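Local coordinates for protein HD superfamily hydrolase (Clostridium acetobutylicum ATCC 824, PDB 3CCG) that probably hydrolyses the dinucleotide P(1),P(4)-bis(5'-adenosyl) tetraphosphate symmetrically into two molecules of ADP, using a pair of iron ions held in an HD domain, at residues A[21-26]-A[50-55]; A[32-37]-A[146-151]. One frame throughout, in Å; residues are numbered along the deposited sequence.

Contact 1. Residues A[21-26]-A[50-55]. With FE (Fe (III) ion), chain C; FE (Fe (III) ion), chain B.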
loop_
_atom_site.group_PDB
_atom_site.type_symbol
_atom_site.label_atom_id
_atom_site.label_comp_id
_atom_site.label_asym_id
_atom_site.label_seq_id
_atom_site.Cartn_x
_atom_site.Cartn_y
_atom_site.Cartn_z
ATOM N N TYR A 21 5.854 30.276 4.160
ATOM C CA TYR A 21 6.094 30.698 5.529
ATOM C C TYR A 21 4.759 30.972 6.226
ATOM O O TYR A 21 4.512 30.519 7.350
ATOM C CB TYR A 21 7.010 31.929 5.610
ATOM C CG TYR A 21 7.137 32.490 6.999
ATOM C CD1 TYR A 21 7.856 31.832 7.969
ATOM C CD2 TYR A 21 6.530 33.696 7.351
ATOM C CE1 TYR A 21 7.968 32.331 9.247
ATOM C CE2 TYR A 21 6.634 34.186 8.624
ATOM C CZ TYR A 21 7.347 33.509 9.561
ATOM O OH TYR A 21 7.467 33.980 10.828
ATOM N N LYS A 22 3.859 31.659 5.529
ATOM C CA LYS A 22 2.526 31.902 6.099
ATOM C C LYS A 22 1.807 30.577 6.387
ATOM O O LYS A 22 1.193 30.435 7.437
ATOM C CB LYS A 22 1.668 32.817 5.209
ATOM C CG LYS A 22 0.289 33.130 5.790
ATOM N N HIS A 23 1.874 29.631 5.446
ATOM C CA HIS A 23 1.328 28.246 5.637
ATOM C C HIS A 23 1.865 27.660 6.932
ATOM O O HIS A 23 1.128 27.100 7.732
ATOM C CB HIS A 23 1.627 27.302 4.416
ATOM C CG HIS A 23 1.601 25.804 4.692
ATOM N ND1 HIS A 23 0.442 25.061 4.841
ATOM C CD2 HIS A 23 2.621 24.896 4.691
ATOM C CE1 HIS A 23 0.759 23.782 5.026
ATOM N NE2 HIS A 23 2.078 23.651 4.926
ATOM N N SER A 24 3.174 27.802 7.120
ATOM C CA SER A 24 3.840 27.233 8.307
ATOM C C SER A 24 3.341 27.860 9.595
ATOM O O SER A 24 3.152 27.164 10.593
ATOM C CB SER A 24 5.341 27.361 8.191
ATOM O OG SER A 24 5.854 26.674 7.026
ATOM N N LEU A 25 3.104 29.160 9.588
ATOM C CA LEU A 25 2.529 29.803 10.795
ATOM C C LEU A 25 1.129 29.271 11.021
ATOM O O LEU A 25 0.677 29.064 12.138
ATOM C CB LEU A 25 2.472 31.327 10.679
ATOM C CG LEU A 25 3.817 32.048 10.643
ATOM C CD1 LEU A 25 3.694 33.597 10.430
ATOM C CD2 LEU A 25 4.596 31.770 11.899
ATOM N N GLY A 26 0.403 29.011 9.943
ATOM C CA GLY A 26 -0.918 28.429 10.083
ATOM C C GLY A 26 -0.862 27.045 10.697
ATOM O O GLY A 26 -1.661 26.681 11.557
ATOM N N LEU A 50 5.737 24.849 13.403
ATOM C CA LEU A 50 6.472 25.921 12.784
ATOM C C LEU A 50 7.530 25.423 11.785
ATOM O O LEU A 50 7.645 25.990 10.695
ATOM C CB LEU A 50 7.141 26.801 13.843
ATOM C CG LEU A 50 7.943 28.028 13.340
ATOM C CD1 LEU A 50 7.076 28.976 12.515
ATOM C CD2 LEU A 50 8.604 28.712 14.534
ATOM N N VAL A 51 8.278 24.393 12.167
ATOM C CA VAL A 51 9.437 23.988 11.365
ATOM C C VAL A 51 9.220 22.773 10.479
ATOM O O VAL A 51 10.109 22.393 9.721
ATOM C CB VAL A 51 10.667 23.756 12.253
ATOM C CG1 VAL A 51 10.903 24.963 13.202
ATOM C CG2 VAL A 51 10.537 22.507 13.048
ATOM N N HIS A 52 8.012 22.248 10.449
ATOM C CA HIS A 52 7.752 20.955 9.784
ATOM C C HIS A 52 8.158 20.989 8.309
ATOM O O HIS A 52 8.569 19.936 7.789
ATOM C CB HIS A 52 6.293 20.520 9.906
ATOM C CG HIS A 52 5.381 21.212 8.959
ATOM N ND1 HIS A 52 4.940 22.522 9.096
ATOM C CD2 HIS A 52 4.844 20.771 7.805
ATOM C CE1 HIS A 52 4.162 22.826 8.078
ATOM N NE2 HIS A 52 4.103 21.788 7.262
ATOM N N ASP A 53 8.026 22.136 7.649
ATOM C CA ASP A 53 8.268 22.236 6.199
ATOM C C ASP A 53 9.629 22.930 5.957
ATOM O O ASP A 53 9.833 23.478 4.889
ATOM C CB ASP A 53 7.136 22.956 5.427
ATOM C CG ASP A 53 6.208 22.035 4.742
ATOM O OD1 ASP A 53 6.406 20.817 4.685
ATOM O OD2 ASP A 53 5.182 22.540 4.231
ATOM N N CYS A 54 10.528 22.928 6.924
ATOM C CA CYS A 54 11.783 23.649 6.765
ATOM C C CYS A 54 12.615 23.231 5.504
ATOM O O CYS A 54 13.474 24.019 4.996
ATOM C CB CYS A 54 12.614 23.664 8.071
ATOM S SG CYS A 54 13.282 22.088 8.551
ATOM N N ALA A 55 12.425 21.989 5.035
ATOM C CA ALA A 55 13.167 21.451 3.870
ATOM C C ALA A 55 12.302 21.425 2.619
ATOM O O ALA A 55 12.724 20.941 1.598
ATOM C CB ALA A 55 13.665 20.039 4.143
HETATM FE FE FE C . 3.020 21.584 4.991
HETATM FE FE FE B . 5.159 19.166 4.021
HETATM O O HOH W 1 7.930 24.937 8.057
HETATM O O HOH W 2 3.595 19.974 5.065
HETATM O O HOH W 3 3.893 17.655 3.309
#
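H23 and the consecutive pair H52 and D53 meet at an iron (III) ion, and metal coordination is the chief bond between residues 21-26 and 50-55. H23 NE2 binds this iron at 2.3 Å, H52 NE2 at 2.5 Å and D53 OD2 likewise; D130 is a further ligand. H23 holds CG roughly anti to the backbone N (chi1 158°), which carries its ring to the metal. The imidazoles lie obliquely, planes 68° apart, with H23 NE2 near the plane of the H52 ring at its edge. D53 OD2 sits at the edge of the H23 ring, 3.4 Å from NE2, because both bind the metal. D53 OD1 turns to the second iron at 2.2 Å, joining H86 and H112, so the carboxylate bridges the two ions.

Hydrogen bonds steady this first shell. H23 ND1 is paired with E133 and H52 ND1 with the carbonyl of G49, which should fix the rotation of each ring. An ordered water joins the segments, donating to S24 OG and to L50 O and accepting from D53 N; S24 OG also bonds to R20 O.

Apolar contact is slight: L25 CD2 lies 3.8 Å from L50 CD1, the two leucines side by side.

With two histidines and a bridging carboxylate from this contact, the H...HD...D site probably serves, as in other HD-domain phosphohydrolases, to polarise a phosphate and a metal-bound water.

Contact 2. Residues A[32-37]-A[146-151]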
loop_
_atom_site.group_PDB
_atom_site.type_symbol
_atom_site.label_atom_id
_atom_site.label_comp_id
_atom_site.label_asym_id
_atom_site.label_seq_id
_atom_site.Cartn_x
_atom_site.Cartn_y
_atom_site.Cartn_z
ATOM N N VAL A 32 -1.087 24.084 17.739
ATOM C CA VAL A 32 -1.270 24.553 19.109
ATOM C C VAL A 32 -2.720 24.405 19.535
ATOM O O VAL A 32 -2.995 23.967 20.655
ATOM C CB VAL A 32 -0.742 25.993 19.248
ATOM C CG1 VAL A 32 -1.174 26.639 20.603
ATOM C CG2 VAL A 32 0.766 26.015 19.135
ATOM N N ARG A 33 -3.633 24.747 18.630
ATOM C CA ARG A 33 -5.080 24.641 18.924
ATOM C C ARG A 33 -5.459 23.171 19.225
ATOM O O ARG A 33 -6.101 22.812 20.237
ATOM C CB ARG A 33 -5.897 25.208 17.775
ATOM C CG ARG A 33 -7.412 25.213 18.025
ATOM C CD ARG A 33 -8.178 25.802 16.888
ATOM N NE ARG A 33 -7.994 25.069 15.637
ATOM C CZ ARG A 33 -8.621 23.946 15.338
ATOM N NH1 ARG A 33 -9.433 23.382 16.210
ATOM N NH2 ARG A 33 -8.390 23.366 14.167
ATOM N N LEU A 34 -4.959 22.258 18.378
ATOM C CA LEU A 34 -5.285 20.864 18.553
ATOM C C LEU A 34 -4.644 20.308 19.822
ATOM O O LEU A 34 -5.167 19.415 20.489
ATOM C CB LEU A 34 -4.876 20.053 17.305
ATOM C CG LEU A 34 -5.658 20.288 16.037
ATOM C CD1 LEU A 34 -4.989 19.567 14.853
ATOM C CD2 LEU A 34 -7.129 19.816 16.162
ATOM N N ALA A 35 -3.468 20.804 20.143
ATOM C CA ALA A 35 -2.791 20.400 21.349
ATOM C C ALA A 35 -3.596 20.716 22.599
ATOM O O ALA A 35 -3.568 19.980 23.556
ATOM C CB ALA A 35 -1.397 21.068 21.445
ATOM N N GLY A 36 -4.252 21.871 22.538
ATOM C CA GLY A 36 -5.148 22.281 23.627
ATOM C C GLY A 36 -6.304 21.304 23.749
ATOM O O GLY A 36 -6.637 20.878 24.859
ATOM N N ILE A 37 -6.920 20.933 22.635
ATOM C CA ILE A 37 -8.037 19.984 22.630
ATOM C C ILE A 37 -7.636 18.601 23.171
ATOM O O ILE A 37 -8.386 17.984 23.954
ATOM C CB ILE A 37 -8.609 19.800 21.225
ATOM C CG1 ILE A 37 -9.307 21.091 20.764
ATOM C CG2 ILE A 37 -9.588 18.576 21.145
ATOM C CD1 ILE A 37 -9.654 21.173 19.283
ATOM N N LYS A 146 -13.856 19.205 11.197
ATOM C CA LYS A 146 -14.779 18.713 12.231
ATOM C C LYS A 146 -14.270 17.445 12.878
ATOM O O LYS A 146 -14.255 17.310 14.090
ATOM C CB LYS A 146 -16.177 18.422 11.665
ATOM C CG LYS A 146 -17.102 19.616 11.630
ATOM C CD LYS A 146 -18.541 19.180 11.395
ATOM N N ALA A 147 -13.843 16.501 12.041
ATOM C CA ALA A 147 -13.367 15.215 12.520
ATOM C C ALA A 147 -12.111 15.388 13.364
ATOM O O ALA A 147 -11.938 14.760 14.409
ATOM C CB ALA A 147 -13.117 14.281 11.313
ATOM N N ALA A 148 -11.239 16.296 12.936
ATOM C CA ALA A 148 -9.993 16.515 13.686
ATOM C C ALA A 148 -10.289 17.034 15.080
ATOM O O ALA A 148 -9.618 16.679 16.033
ATOM C CB ALA A 148 -9.036 17.463 12.937
ATOM N N ASP A 149 -11.309 17.884 15.181
ATOM C CA ASP A 149 -11.669 18.435 16.492
ATOM C C ASP A 149 -12.250 17.402 17.465
ATOM O O ASP A 149 -12.137 17.547 18.667
ATOM C CB ASP A 149 -12.649 19.607 16.335
ATOM C CG ASP A 149 -11.984 20.865 15.877
ATOM O OD1 ASP A 149 -10.740 20.947 15.900
ATOM O OD2 ASP A 149 -12.708 21.813 15.539
ATOM N N GLU A 150 -12.838 16.342 16.928
ATOM C CA GLU A 150 -13.549 15.332 17.737
ATOM C C GLU A 150 -12.927 13.949 17.830
ATOM O O GLU A 150 -12.962 13.294 18.872
ATOM C CB GLU A 150 -14.934 15.102 17.118
ATOM C CG GLU A 150 -15.772 16.348 16.929
ATOM C CD GLU A 150 -16.975 16.109 16.021
ATOM O OE1 GLU A 150 -17.142 14.964 15.523
ATOM O OE2 GLU A 150 -17.746 17.075 15.795
ATOM N N ASP A 151 -12.381 13.503 16.711
ATOM C CA ASP A 151 -11.887 12.149 16.580
ATOM C C ASP A 151 -10.716 12.140 15.580
ATOM O O ASP A 151 -10.857 11.951 14.380
ATOM C CB ASP A 151 -13.059 11.294 16.113
ATOM C CG ASP A 151 -12.730 9.809 16.049
ATOM O OD1 ASP A 151 -11.561 9.431 16.233
ATOM O OD2 ASP A 151 -13.666 9.008 15.805
HETATM O O HOH W 4 -10.413 21.562 13.099
#
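R33 reaches across from helix 5-38 to D149 on helix 141-150, and the two side chains cross at about a right angle. The guanidinium presents its edge: NH1 donates to D149 OD1 at 2.8 Å in a nearly straight salt-bridge hydrogen bond. The acceptor lies in the guanidinium plane, whereas NH1 meets OD1 on its syn side but somewhat out of the carboxylate plane. With the two planes 80° apart, the groups do not pair in parallel through two N-H bonds; a single oxygen takes the direct bond. A water completes the link, accepting from R33 NH2 and donating to the same OD1, so that two donors from this contact grip one oxygen. The arginine extends straight through its first two torsions and then bends at chi3 (61°), which swings the guanidinium round to the acid.

Two aliphatic side chains also touch this carboxylate, each crossing D149 almost perpendicularly. I37 points its CB toward the other helix, bringing CD1 to 3.6 Å from D149 OD1 and CG2 against the D149 carbonyl oxygen. L34 comes in with CD2, which lies 3.8 Å from that same carboxylate oxygen and 4.4 Å from A148 CB. Deeper in, L34 continues onto I125 and I128 of helix 121-132, while A148 also rests on I132 and on A155 of helix 152-170. A148 O accepts a hydrogen bond from the Y38 hydroxyl.

The helix axes come within 10.5 Å of each other and are inclined at 42°, and the junction is partly buried: a surface salt bridge laid over an aliphatic layer, joining two helices in the all-helical fold of an HD-domain protein.

Both contacts draw on the long helix 5-38, about three turns apart along it: residues 21-26 serve contact 1 and residues 32-37 serve contact 2. Their centres lie 19 Å apart, with about 7 Å between nearest atoms, so they do not touch. Along the chain the segments alternate, the order being 21-26, 32-37, 50-55 and 146-151. Contact 1 spans 24 residues, bringing helix 5-38 against L50 of helix 42-51 and the H52-D53 pair that follows, in the buried iron site; contact 2 spans 109 and brings in helix 141-150 nearer the surface. One helix thus carries a metal ligand in the interior and, farther along, a partner for the later part of the chain.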